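Local coordinates for glucosamine--fructose-6-phosphate aminotransferase [isomerizing] (Francisella tularensis subsp. tularensis, PDB 3TBF), which catalyses the glutamine-dependent conversion of fructose 6-phosphate to glucosamine 6-phosphate, the deposited C-terminal fragment holding the two SIS domains that probably carry out the sugar isomerisation, at residues Lys16-Gln21 with Ala162-Phe167; Ser26-Ala31 with Leu171-Ile176; Ile38-Phe43 with Thr178-Lys183; Ile220-Ser225 with Ala352-Thr357; Leu308-Ala313 with Ser323-Leu328. All blocks are in the same frame, centred on the assembly; numbering follows the deposited sequence.

Interaction 1. Residues Lys16-Gln21 with Ala162-Phe167; sequences KEIYEQ and ASTKAF
Thr-164 and Lys-165, at the start of helix 165-184, pack against Glu-17 and Ile-18 of helix 13-19 and against Gln-21, which begins helix 21-30. The inner half is close apolar packing. Thr-164 turns its methyl CG2 to Ile-18 CG1 at 3.6 Å, the two side chains meeting at about a right angle, while its hydroxyl OG1 lies against Glu-17 CB at 3.5 Å. That OG1 has no hydrogen-bonding partner in the model. Beside it, Gln-21 CG rests on Lys-165 CB, 3.7 Å away. The Gln-21 amide is fixed at both ends: NE2 donates to Ile-18 O (2.9 Å) on a lone pair in the carbonyl plane and also bonds Gln-345, and OE1 bonds Thr-168. The Glu-17 carboxylate is held by the backbone N of Ile-159 (OE2) and of Gly-160 (OE1).

The looser side is where Glu-20 and Lys-16 are partly exposed. Lys-165 reaches out to them, its extended aliphatic chain running past Glu-17 CG. Its NZ meets Glu-20 OE1 at 2.9 Å from above the carboxylate plane, 45° out of it, and has a second partner in Val-157 O. Lys-16 NZ adds a weak bond to the same OE1 at 3.2 Å. One carboxylate oxygen is thus shared by Lys-16 NZ and Lys-165 NZ, 5.2 Å from each other, and the two ammonium groups probably stabilise the negative charge of Glu-20.

Interaction 2. Residues Ser26-Ala31 with Leu171-Ile176; sequences SNTILA and LVALAI
Thr-28 faces Val-172 and Ala-173 where two nearly parallel helices pack side by side. The segments 26-30 and 171-176 approach to 9.5 Å between axes and cross at -26°, placing helix 21-30 along the long helix 165-184 of the first SIS domain. Within residues 26-31, the first to make the contact is Thr-28. It divides its two branches between different tasks: with OG1 beside the backbone N (chi1 -54°), the methyl CG2 lies anti to that N and reaches Val-172 CG1 at 4.2 Å and Ala-173 CB at 4.4 Å, whereas the hydroxyl turns back along its own helix to Ala-24 O and also bonds Lys-154 N. The polar end is therefore satisfied away from the apolar seam, and Phe-151 of strand 149-152 borders the methyl.

One residue on, Ile-29 lies beside Val-172, the two side chains crossing at about a right angle. Here the packing is closer. Ile-176 sits one helical turn beyond Val-172 and spreads its terminal methyl over the backbone of Thr-28 and Ile-29. Leu-200 of helix 190-201 also touches Ile-29 and Ile-176, and all five residues that meet across the seam are buried. Ile-176 CD1 comes to 3.8 Å from Ile-29 CA, and the shortest side-chain approach is Ile-29 CG1 to Val-172 CG1, 3.6 Å.

Interaction 3. Residues Ile38-Phe43 with Thr178-Lys183; sequences ISLDSF and TLVIAK
Between Ile-38 and Leu-40, both of which pack on Val-180, the carbonyl oxygen Ser-39 O gathers the turn: Ser-42 OG donates to it at 3.0 Å, tilted 20° from the carbonyl plane, and Ser-42 N adds a weak bond. The same oxygen lies in plane at the edge of the Phe-43 ring. With the backbone bond from Phe-43 N to Leu-40 O, this folds residues 39-43 into a compact bend, so that the side chains of Ile-38, Leu-40 and Phe-43 are all presented to helix 165-184.

Val-180 meets all three. Its CG1 branch, anti to the backbone N (chi1 166°), goes to Leu-40, and its CG2 branch to the other two. Leu-40 CD1 stands 3.2 Å from Val-180 CG1, shorter than an ordinary van der Waals contact, so the exact placing of these methyls is doubtful. Ile-38 CG2 lies 3.5 Å from Val-180 CG2, again close. Phe-43 and Val-180 point at each other from opposite directions, Phe-43 CE1 3.7 Å from Val-180 CG2 and the ring oblique. The other branch of Ile-38 ends at Leu-179, where Ile-38 CD1 meets Leu-179 CD1 at 3.7 Å and the two chains cross at about a right angle.

Thr-197 of helix 190-201 touches Ile-38 as well, and Phe-51 of helix 47-52 touches Val-180. Across the two segments the contact contains no hydrogen bond; polar bonding shapes the turn, and apolar packing alone joins it to the first SIS domain's helix.

Interaction 4. Residues Ile220-Ser225 with Ala352-Thr357; sequences ISEYFS and AIIKGT
Ile-354, in the last turn of helix 335-355, projects between Ser-221, Glu-222 and Ser-225 of segment 220-225, where helix 214-221 gives way to a 3-10 turn in the second SIS domain. Helix 335-355 stops just beyond it in a Schellman motif, with Gly-356 at positive phi and backbone bonds from Gly-356 N to Ile-353 O and from Thr-357 N to Ala-352 O.

The two branches of Ile-354 spread over different residues. On the longer one, CG1 lies 3.7 Å from Ser-221 OG, which bonds Asp-218 O, and CD1 passes at about a right angle to Glu-222, 4.0 Å from its CG. The other, CG2, presses on Ser-225 CB at 3.4 Å, tighter than usual. Ser-225 OG, meanwhile, turns back to Glu-222 O, which also accepts from Ser-225 N, so the methylene is left to face the isoleucine.

Lys-355 is bent at chi2 (-98°), and its end reaches the carbonyls of Phe-224 and Ser-225. CE sits 3.4 Å from Phe-224 O. The ammonium also bonds Lys-227 O, its stronger partner. Within this contact, Lys-355 NZ donates to Ser-225 O at 3.2 Å, standing above the carbonyl plane, 67° out of it.

Interaction 5. Residues Leu308-Ala313 with Ser323-Leu328; sequences LFVDKA and SIVLEL
Strands 308-311 and 324-328 run parallel, 4.7 Å apart at closest approach and twisted by -31°, with Leu-308, Phe-309, Val-310 and Asp-311 opposite Val-325, Leu-326, Glu-327 and Leu-328. Their backbones are laced by bonds from Leu-308 N to Ile-324 O, Leu-326 N to Leu-308 O, Val-310 N to Leu-326 O and Leu-328 N to Val-310 O, and Lys-312 N to Leu-328 O closes the ladder.

On one face Phe-309 and Leu-326 lie side by side, pointing the same way; CD1 of the ring is 3.9 Å from Leu-326 CB. Pro-343 and Leu-344 of helix 335-355 cover Phe-309, while helix 214-221 covers Leu-326. Leu-328 bends its CD2 back to Val-310 O, 3.5 Å away. On the other face Val-310 CG2 meets Val-325 CG1 at 4.2 Å.

These are the last two strands of the five-stranded parallel sheet of the second SIS domain, an alpha/beta fold of strand order 2-1-3-4-5. The link between them holds no helix; it crosses the face of Leu-308 and Val-310, where Val-318 and Lys-315 lie.

At the C-terminal ends the contact becomes polar. Asp-311 CG is anti to the backbone N (chi1 -177°), which carries OD1 to Ala-313 N at 2.8 Å in an Asx turn, the bond using the lone pair away from OD2; OD2 bonds Ala-330 N. Glu-327 crosses Lys-312 at about a right angle, OE1 3.3 Å from its CG. A water donates to both Lys-312 O and Glu-327 OE1, 2.8 Å from each.

Interactions 1, 2 and 3 follow one helix, 165-184, from its start toward its end, their partners coming in the same order along the N-terminal part of the chain. Centres of 1 and 2 are about 14 Å apart and those of 2 and 3 about 11 Å, so three successive pieces of residues 16-43 pack on that helix. Interactions 4 and 5 lie in the second SIS domain, about 21 Å apart between centres, and touch where Ile-220 packs on Ile-324 and Leu-326; both segments of 5 lie between those of 4 in sequence. Interactions 3 and 4 are farthest apart, about 43 Å between centres. Helix 335-355 also borders interaction 1, consistent with an interface between the two SIS domains.

Interaction 1. Residues Lys16-Gln21 with Ala162-Phe167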
# COMPACT_ATOMS: atom_id res chain seq x y z
N LYS A 16 5.29 7.29 29.02
CA LYS A 16 6.59 7.96 29.17
C LYS A 16 7.26 8.21 27.82
O LYS A 16 7.86 9.27 27.60
CB LYS A 16 7.55 7.12 30.00
CG LYS A 16 8.97 7.66 29.98
CD LYS A 16 9.87 6.86 30.83
CE LYS A 16 10.56 5.76 30.08
NZ LYS A 16 11.95 6.23 29.76
N GLU A 17 7.15 7.24 26.91
CA GLU A 17 7.86 7.30 25.66
C GLU A 17 7.21 8.30 24.76
O GLU A 17 7.89 8.98 24.01
CB GLU A 17 7.98 5.93 25.03
CG GLU A 17 9.13 5.13 25.69
CD GLU A 17 8.90 3.60 25.75
OE1 GLU A 17 8.27 3.04 24.83
OE2 GLU A 17 9.38 2.96 26.73
N ILE A 18 5.91 8.42 24.83
CA ILE A 18 5.24 9.43 24.05
C ILE A 18 5.72 10.78 24.54
O ILE A 18 5.97 11.66 23.73
CB ILE A 18 3.75 9.33 24.19
CG1 ILE A 18 3.25 8.11 23.43
CG2 ILE A 18 3.12 10.53 23.66
CD1 ILE A 18 1.82 7.77 23.72
N TYR A 19 5.88 10.91 25.85
CA TYR A 19 6.32 12.18 26.44
C TYR A 19 7.80 12.43 26.34
O TYR A 19 8.19 13.53 26.63
CB TYR A 19 5.88 12.34 27.88
CG TYR A 19 4.50 12.89 27.98
CD1 TYR A 19 3.40 12.08 27.84
CD2 TYR A 19 4.29 14.23 28.22
CE1 TYR A 19 2.11 12.59 27.95
CE2 TYR A 19 3.02 14.75 28.35
CZ TYR A 19 1.92 13.91 28.21
OH TYR A 19 0.64 14.41 28.28
N GLU A 20 8.61 11.45 25.92
CA GLU A 20 10.03 11.69 25.67
C GLU A 20 10.28 12.25 24.28
O GLU A 20 11.39 12.58 23.91
CB GLU A 20 10.79 10.39 25.74
CG GLU A 20 11.14 9.88 27.12
CD GLU A 20 12.05 8.64 27.04
OE1 GLU A 20 11.54 7.51 26.82
OE2 GLU A 20 13.28 8.80 27.18
N GLN A 21 9.25 12.36 23.45
CA GLN A 21 9.48 12.65 22.05
C GLN A 21 10.07 14.00 21.79
O GLN A 21 10.87 14.17 20.93
CB GLN A 21 8.20 12.42 21.23
CG GLN A 21 7.95 10.95 21.04
CD GLN A 21 6.70 10.65 20.34
OE1 GLN A 21 6.69 10.06 19.22
NE2 GLN A 21 5.60 10.96 20.99
N ALA A 162 3.58 -0.63 21.34
CA ALA A 162 3.70 0.10 20.09
C ALA A 162 4.92 0.97 20.17
O ALA A 162 5.31 1.45 21.24
CB ALA A 162 2.44 0.95 19.80
N SER A 163 5.56 1.18 19.03
CA SER A 163 6.64 2.10 19.00
C SER A 163 6.08 3.54 18.78
O SER A 163 5.13 3.78 18.00
CB SER A 163 7.60 1.72 17.91
OG SER A 163 7.10 2.21 16.71
N THR A 164 6.68 4.48 19.49
CA THR A 164 6.26 5.87 19.44
C THR A 164 7.46 6.71 19.07
O THR A 164 7.60 7.16 17.93
CB THR A 164 5.64 6.33 20.77
OG1 THR A 164 6.56 6.08 21.85
CG2 THR A 164 4.30 5.61 21.02
N LYS A 165 8.37 6.89 20.02
CA LYS A 165 9.50 7.75 19.75
C LYS A 165 10.43 7.22 18.66
O LYS A 165 11.13 7.99 18.02
CB LYS A 165 10.23 8.06 21.03
CG LYS A 165 10.93 6.89 21.61
CD LYS A 165 11.34 7.11 23.00
CE LYS A 165 12.14 5.90 23.48
NZ LYS A 165 12.99 6.23 24.68
N ALA A 166 10.42 5.92 18.41
CA ALA A 166 11.20 5.35 17.30
C ALA A 166 10.64 5.82 15.95
O ALA A 166 11.39 5.98 15.01
CB ALA A 166 11.19 3.87 17.35
N PHE A 167 9.33 6.01 15.86
CA PHE A 167 8.74 6.45 14.63
C PHE A 167 9.02 7.91 14.34
O PHE A 167 9.43 8.25 13.24
CB PHE A 167 7.25 6.22 14.65
CG PHE A 167 6.55 6.74 13.43
CD1 PHE A 167 6.63 6.07 12.24
CD2 PHE A 167 5.79 7.88 13.49
CE1 PHE A 167 5.94 6.54 11.10
CE2 PHE A 167 5.10 8.36 12.38
CZ PHE A 167 5.20 7.73 11.18

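Interaction 2. Residues Ser26-Ala31 with Leu171-Ile176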
# COMPACT_ATOMS: atom_id res chain seq x y z
N SER A 26 14.60 16.31 19.43
CA SER A 26 15.70 17.27 19.49
C SER A 26 17.13 16.65 19.62
O SER A 26 18.07 17.14 19.00
CB SER A 26 15.37 18.35 20.51
OG SER A 26 16.35 18.37 21.44
N ASN A 27 17.28 15.55 20.34
CA ASN A 27 18.54 14.83 20.34
C ASN A 27 18.91 14.28 18.96
O ASN A 27 20.05 14.39 18.54
CB ASN A 27 18.51 13.72 21.39
CG ASN A 27 18.68 14.27 22.86
OD1 ASN A 27 19.11 15.41 23.09
ND2 ASN A 27 18.30 13.46 23.83
N THR A 28 17.96 13.78 18.21
CA THR A 28 18.27 13.29 16.88
C THR A 28 18.78 14.41 15.96
O THR A 28 19.74 14.22 15.21
CB THR A 28 17.07 12.64 16.24
OG1 THR A 28 16.59 11.62 17.13
CG2 THR A 28 17.45 12.03 14.92
N ILE A 29 18.14 15.56 16.00
CA ILE A 29 18.59 16.67 15.15
C ILE A 29 20.00 17.17 15.56
O ILE A 29 20.90 17.38 14.74
CB ILE A 29 17.67 17.89 15.29
CG1 ILE A 29 16.31 17.59 14.69
CG2 ILE A 29 18.25 19.10 14.59
CD1 ILE A 29 15.26 18.65 15.01
N LEU A 30 20.16 17.36 16.84
CA LEU A 30 21.40 17.84 17.42
C LEU A 30 22.60 17.04 16.91
O LEU A 30 23.62 17.60 16.60
CB LEU A 30 21.31 17.79 18.95
CG LEU A 30 21.77 18.98 19.80
CD1 LEU A 30 23.15 19.52 19.35
CD2 LEU A 30 20.73 20.11 19.78
N ALA A 31 22.47 15.73 16.80
CA ALA A 31 23.62 14.90 16.45
C ALA A 31 24.10 15.10 15.01
O ALA A 31 25.19 14.64 14.65
CB ALA A 31 23.33 13.41 16.72
N LEU A 171 11.31 9.54 11.34
CA LEU A 171 10.88 10.65 10.49
C LEU A 171 11.89 11.80 10.52
O LEU A 171 12.31 12.29 9.50
CB LEU A 171 9.54 11.17 10.95
CG LEU A 171 8.19 10.73 10.30
CD1 LEU A 171 8.26 9.68 9.24
CD2 LEU A 171 7.18 10.37 11.35
N VAL A 172 12.29 12.23 11.69
CA VAL A 172 13.22 13.33 11.74
C VAL A 172 14.54 12.97 11.04
O VAL A 172 15.04 13.77 10.25
CB VAL A 172 13.44 13.79 13.20
CG1 VAL A 172 14.64 14.69 13.32
CG2 VAL A 172 12.24 14.54 13.70
N ALA A 173 15.09 11.78 11.28
CA ALA A 173 16.32 11.39 10.60
C ALA A 173 16.13 11.47 9.08
O ALA A 173 17.03 11.89 8.35
CB ALA A 173 16.75 10.01 11.03
N LEU A 174 14.98 11.01 8.59
CA LEU A 174 14.74 10.99 7.14
C LEU A 174 14.63 12.39 6.59
O LEU A 174 15.05 12.61 5.47
CB LEU A 174 13.50 10.16 6.79
CG LEU A 174 13.68 8.63 6.83
CD1 LEU A 174 12.35 7.86 7.09
CD2 LEU A 174 14.34 8.11 5.58
N ALA A 175 14.07 13.33 7.36
CA ALA A 175 14.03 14.75 6.98
C ALA A 175 15.41 15.35 6.87
O ALA A 175 15.67 16.13 5.96
CB ALA A 175 13.25 15.60 7.99
N ILE A 176 16.27 15.01 7.81
CA ILE A 176 17.64 15.50 7.80
C ILE A 176 18.40 14.95 6.58
O ILE A 176 19.02 15.69 5.87
CB ILE A 176 18.38 15.12 9.10
CG1 ILE A 176 17.87 15.98 10.25
CG2 ILE A 176 19.91 15.23 8.96
CD1 ILE A 176 18.21 15.36 11.59

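Interaction 3. Residues Ile38-Phe43 with Thr178-Lys183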
# COMPACT_ATOMS: atom_id res chain seq x y z
N ILE A 38 22.89 21.87 9.30
CA ILE A 38 23.01 20.48 8.93
C ILE A 38 24.32 20.30 8.21
O ILE A 38 24.64 21.07 7.32
CB ILE A 38 21.85 19.96 8.07
CG1 ILE A 38 20.62 19.80 8.96
CG2 ILE A 38 22.17 18.61 7.55
CD1 ILE A 38 19.37 19.59 8.24
N SER A 39 25.07 19.30 8.67
CA SER A 39 26.43 19.12 8.23
C SER A 39 26.70 17.72 7.70
O SER A 39 26.37 16.70 8.32
CB SER A 39 27.41 19.42 9.38
OG SER A 39 28.76 19.24 8.97
N LEU A 40 27.36 17.69 6.55
CA LEU A 40 27.79 16.44 5.94
C LEU A 40 28.94 15.81 6.76
O LEU A 40 29.07 14.59 6.80
CB LEU A 40 28.21 16.71 4.49
CG LEU A 40 28.21 15.50 3.57
CD1 LEU A 40 26.80 14.91 3.53
CD2 LEU A 40 28.72 15.88 2.16
N ASP A 41 29.75 16.66 7.41
CA ASP A 41 30.87 16.23 8.29
C ASP A 41 30.44 15.41 9.50
O ASP A 41 31.26 14.73 10.09
CB ASP A 41 31.66 17.42 8.82
CG ASP A 41 32.32 18.23 7.70
OD1 ASP A 41 32.56 17.66 6.60
OD2 ASP A 41 32.60 19.45 7.92
N SER A 42 29.17 15.49 9.89
CA SER A 42 28.68 14.66 10.99
C SER A 42 28.43 13.21 10.56
O SER A 42 28.27 12.34 11.41
CB SER A 42 27.38 15.23 11.55
OG SER A 42 26.29 14.90 10.71
N PHE A 43 28.35 12.96 9.25
CA PHE A 43 28.15 11.62 8.72
C PHE A 43 29.48 10.90 8.60
O PHE A 43 30.55 11.50 8.73
CB PHE A 43 27.50 11.67 7.33
CG PHE A 43 26.02 11.96 7.36
CD1 PHE A 43 25.55 13.22 7.68
CD2 PHE A 43 25.10 10.95 7.04
CE1 PHE A 43 24.19 13.48 7.70
CE2 PHE A 43 23.72 11.21 7.06
CZ PHE A 43 23.27 12.47 7.39
N THR A 178 17.00 13.99 3.82
CA THR A 178 16.48 14.70 2.66
C THR A 178 17.26 15.97 2.43
O THR A 178 17.64 16.23 1.30
CB THR A 178 15.01 15.06 2.81
OG1 THR A 178 14.26 13.85 2.81
CG2 THR A 178 14.51 15.88 1.69
N LEU A 179 17.52 16.75 3.48
CA LEU A 179 18.21 18.04 3.28
C LEU A 179 19.70 17.86 2.95
O LEU A 179 20.26 18.58 2.11
CB LEU A 179 18.00 18.97 4.47
CG LEU A 179 16.54 19.30 4.81
CD1 LEU A 179 16.41 20.09 6.13
CD2 LEU A 179 15.87 20.08 3.73
N VAL A 180 20.36 16.90 3.55
CA VAL A 180 21.71 16.57 3.16
C VAL A 180 21.85 16.22 1.69
O VAL A 180 22.72 16.70 1.02
CB VAL A 180 22.25 15.39 3.98
CG1 VAL A 180 23.56 14.82 3.34
CG2 VAL A 180 22.45 15.83 5.50
N ILE A 181 20.95 15.39 1.18
CA ILE A 181 20.95 15.00 -0.22
C ILE A 181 20.60 16.18 -1.08
O ILE A 181 21.20 16.40 -2.12
CB ILE A 181 19.93 13.85 -0.49
CG1 ILE A 181 20.36 12.63 0.28
CG2 ILE A 181 19.88 13.45 -1.99
CD1 ILE A 181 21.84 12.20 -0.01
N ALA A 182 19.62 16.95 -0.65
CA ALA A 182 19.18 18.09 -1.41
C ALA A 182 20.33 19.03 -1.66
O ALA A 182 20.48 19.56 -2.75
CB ALA A 182 18.06 18.83 -0.71
N LYS A 183 21.12 19.25 -0.63
CA LYS A 183 22.22 20.21 -0.71
C LYS A 183 23.33 19.71 -1.61
O LYS A 183 23.88 20.43 -2.42
CB LYS A 183 22.78 20.42 0.68
CG LYS A 183 24.01 21.27 0.76
CD LYS A 183 24.11 21.74 2.17
CE LYS A 183 25.48 22.29 2.53
NZ LYS A 183 25.54 23.76 2.32

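Interaction 4. Residues Ile220-Ser225 with Ala352-Thr357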
# COMPACT_ATOMS: atom_id res chain seq x y z
N ILE A 220 -12.35 12.01 24.83
CA ILE A 220 -12.82 11.47 23.54
C ILE A 220 -12.78 9.92 23.46
O ILE A 220 -13.68 9.26 22.94
CB ILE A 220 -11.88 11.95 22.44
CG1 ILE A 220 -12.12 13.41 22.10
CG2 ILE A 220 -12.05 11.15 21.18
CD1 ILE A 220 -11.19 13.85 20.94
N SER A 221 -11.71 9.35 23.96
CA SER A 221 -11.50 7.93 23.85
C SER A 221 -12.64 7.05 24.42
O SER A 221 -12.73 5.87 24.04
CB SER A 221 -10.17 7.57 24.50
OG SER A 221 -10.29 7.56 25.90
N GLU A 222 -13.47 7.59 25.32
CA GLU A 222 -14.62 6.83 25.85
C GLU A 222 -15.56 6.39 24.71
O GLU A 222 -16.12 5.30 24.75
CB GLU A 222 -15.42 7.64 26.87
CG GLU A 222 -14.70 7.83 28.23
CD GLU A 222 -15.00 9.20 28.97
OE1 GLU A 222 -15.77 10.05 28.46
OE2 GLU A 222 -14.44 9.42 30.08
N TYR A 223 -15.69 7.25 23.70
CA TYR A 223 -16.43 6.94 22.49
C TYR A 223 -16.04 5.57 21.87
O TYR A 223 -16.87 4.95 21.21
CB TYR A 223 -16.30 8.08 21.45
CG TYR A 223 -17.07 7.84 20.19
CD1 TYR A 223 -18.45 8.02 20.15
CD2 TYR A 223 -16.43 7.40 19.03
CE1 TYR A 223 -19.17 7.77 18.97
CE2 TYR A 223 -17.15 7.15 17.85
CZ TYR A 223 -18.51 7.33 17.85
OH TYR A 223 -19.21 7.06 16.69
N PHE A 224 -14.83 5.07 22.11
CA PHE A 224 -14.35 3.89 21.41
C PHE A 224 -14.60 2.60 22.19
O PHE A 224 -14.27 1.50 21.70
CB PHE A 224 -12.87 3.99 21.04
CG PHE A 224 -12.56 4.97 19.93
CD1 PHE A 224 -12.59 6.33 20.16
CD2 PHE A 224 -12.18 4.53 18.66
CE1 PHE A 224 -12.28 7.24 19.18
CE2 PHE A 224 -11.87 5.43 17.64
CZ PHE A 224 -11.93 6.80 17.90
N SER A 225 -15.19 2.70 23.38
CA SER A 225 -15.26 1.51 24.26
C SER A 225 -16.05 0.35 23.68
O SER A 225 -15.71 -0.80 23.92
CB SER A 225 -15.83 1.87 25.64
OG SER A 225 -17.08 2.50 25.49
N ALA A 352 -6.70 2.04 24.42
CA ALA A 352 -6.18 0.79 24.97
C ALA A 352 -6.53 0.67 26.43
O ALA A 352 -6.95 -0.40 26.88
CB ALA A 352 -4.68 0.68 24.79
N ILE A 353 -6.39 1.75 27.17
CA ILE A 353 -6.77 1.72 28.58
C ILE A 353 -8.27 1.45 28.76
O ILE A 353 -8.66 0.56 29.51
CB ILE A 353 -6.40 3.00 29.31
CG1 ILE A 353 -4.89 3.22 29.24
CG2 ILE A 353 -6.86 2.93 30.78
CD1 ILE A 353 -4.10 2.16 29.85
N ILE A 354 -9.10 2.20 28.04
CA ILE A 354 -10.55 1.93 27.99
C ILE A 354 -10.88 0.46 27.70
O ILE A 354 -11.73 -0.11 28.33
CB ILE A 354 -11.24 2.76 26.90
CG1 ILE A 354 -11.28 4.25 27.29
CG2 ILE A 354 -12.64 2.25 26.67
CD1 ILE A 354 -12.31 4.60 28.31
N LYS A 355 -10.20 -0.15 26.76
CA LYS A 355 -10.45 -1.57 26.44
C LYS A 355 -9.76 -2.50 27.44
O LYS A 355 -9.99 -3.70 27.41
CB LYS A 355 -9.96 -1.92 25.04
CG LYS A 355 -10.66 -1.16 23.87
CD LYS A 355 -11.74 -2.00 23.25
CE LYS A 355 -12.44 -1.29 22.12
NZ LYS A 355 -13.69 -2.01 21.70
N GLY A 356 -8.88 -1.98 28.30
CA GLY A 356 -8.20 -2.82 29.28
C GLY A 356 -7.09 -3.67 28.71
O GLY A 356 -6.71 -4.68 29.29
N THR A 357 -6.58 -3.28 27.54
CA THR A 357 -5.52 -4.05 26.88
C THR A 357 -4.16 -3.54 27.33
O THR A 357 -4.06 -2.54 28.02
CB THR A 357 -5.64 -4.07 25.32
OG1 THR A 357 -6.02 -2.79 24.82
CG2 THR A 357 -6.66 -5.14 24.87

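Interaction 5. Residues Leu308-Ala313 with Ser323-Leu328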
# COMPACT_ATOMS: atom_id res chain seq x y z
N LEU A 308 -11.49 14.83 14.30
CA LEU A 308 -10.55 15.50 13.43
C LEU A 308 -9.48 16.21 14.19
O LEU A 308 -9.76 16.94 15.11
CB LEU A 308 -11.25 16.49 12.54
CG LEU A 308 -12.48 16.00 11.76
CD1 LEU A 308 -13.08 17.20 11.09
CD2 LEU A 308 -12.15 14.90 10.75
N PHE A 309 -8.24 15.99 13.77
CA PHE A 309 -7.12 16.70 14.25
C PHE A 309 -6.65 17.61 13.15
O PHE A 309 -6.24 17.21 12.07
CB PHE A 309 -6.02 15.72 14.61
CG PHE A 309 -6.40 14.79 15.71
CD1 PHE A 309 -6.55 15.23 17.00
CD2 PHE A 309 -6.62 13.48 15.45
CE1 PHE A 309 -6.91 14.37 18.02
CE2 PHE A 309 -6.97 12.61 16.47
CZ PHE A 309 -7.12 13.09 17.77
N VAL A 310 -6.66 18.88 13.46
CA VAL A 310 -6.73 19.92 12.46
C VAL A 310 -5.70 20.95 12.83
O VAL A 310 -5.49 21.19 13.99
CB VAL A 310 -8.18 20.47 12.55
CG1 VAL A 310 -8.25 21.99 12.36
CG2 VAL A 310 -9.13 19.64 11.68
N ASP A 311 -5.04 21.56 11.86
CA ASP A 311 -4.10 22.65 12.13
C ASP A 311 -4.93 23.90 12.41
O ASP A 311 -5.96 24.11 11.74
CB ASP A 311 -3.17 22.91 10.95
CG ASP A 311 -2.12 23.99 11.25
OD1 ASP A 311 -2.46 25.21 11.30
OD2 ASP A 311 -0.94 23.64 11.44
N LYS A 312 -4.50 24.71 13.37
CA LYS A 312 -5.26 25.90 13.82
C LYS A 312 -5.59 26.82 12.65
O LYS A 312 -6.68 27.35 12.60
CB LYS A 312 -4.50 26.70 14.89
CG LYS A 312 -4.24 25.93 16.24
CD LYS A 312 -3.46 26.81 17.24
CE LYS A 312 -3.95 26.69 18.71
NZ LYS A 312 -2.92 27.31 19.69
N ALA A 313 -4.66 26.96 11.71
CA ALA A 313 -4.83 27.80 10.52
C ALA A 313 -5.92 27.35 9.53
O ALA A 313 -6.15 28.04 8.55
CB ALA A 313 -3.48 27.96 9.77
N SER A 323 -19.37 16.54 14.76
CA SER A 323 -18.00 16.04 14.82
C SER A 323 -17.27 16.51 16.09
O SER A 323 -17.77 17.35 16.82
CB SER A 323 -17.21 16.52 13.61
OG SER A 323 -17.04 17.93 13.63
N ILE A 324 -16.11 15.93 16.34
CA ILE A 324 -15.19 16.37 17.40
C ILE A 324 -13.93 16.93 16.76
O ILE A 324 -13.31 16.29 15.94
CB ILE A 324 -14.76 15.22 18.32
CG1 ILE A 324 -15.98 14.53 18.91
CG2 ILE A 324 -13.90 15.73 19.45
CD1 ILE A 324 -15.61 13.33 19.78
N VAL A 325 -13.54 18.12 17.14
CA VAL A 325 -12.43 18.78 16.47
C VAL A 325 -11.42 19.32 17.46
O VAL A 325 -11.76 20.18 18.27
CB VAL A 325 -12.93 19.92 15.59
CG1 VAL A 325 -11.79 20.50 14.80
CG2 VAL A 325 -14.04 19.40 14.66
N LEU A 326 -10.21 18.79 17.41
CA LEU A 326 -9.10 19.23 18.23
C LEU A 326 -8.14 19.91 17.29
O LEU A 326 -7.90 19.42 16.19
CB LEU A 326 -8.43 18.03 18.94
CG LEU A 326 -9.11 17.65 20.27
CD1 LEU A 326 -10.60 17.47 20.06
CD2 LEU A 326 -8.55 16.38 20.98
N GLU A 327 -7.59 21.04 17.70
CA GLU A 327 -6.79 21.85 16.83
C GLU A 327 -5.40 22.01 17.40
O GLU A 327 -5.20 21.97 18.60
CB GLU A 327 -7.44 23.22 16.62
CG GLU A 327 -7.32 24.16 17.77
CD GLU A 327 -7.92 25.54 17.48
OE1 GLU A 327 -7.54 26.17 16.46
OE2 GLU A 327 -8.78 25.97 18.29
N LEU A 328 -4.43 22.21 16.54
CA LEU A 328 -3.09 22.36 16.99
C LEU A 328 -2.26 23.05 15.94
O LEU A 328 -2.62 23.05 14.78
CB LEU A 328 -2.50 20.96 17.30
CG LEU A 328 -2.35 19.87 16.22
CD1 LEU A 328 -1.25 18.91 16.61
CD2 LEU A 328 -3.63 19.13 16.09
O HOH W 1 -7.93 28.43 14.91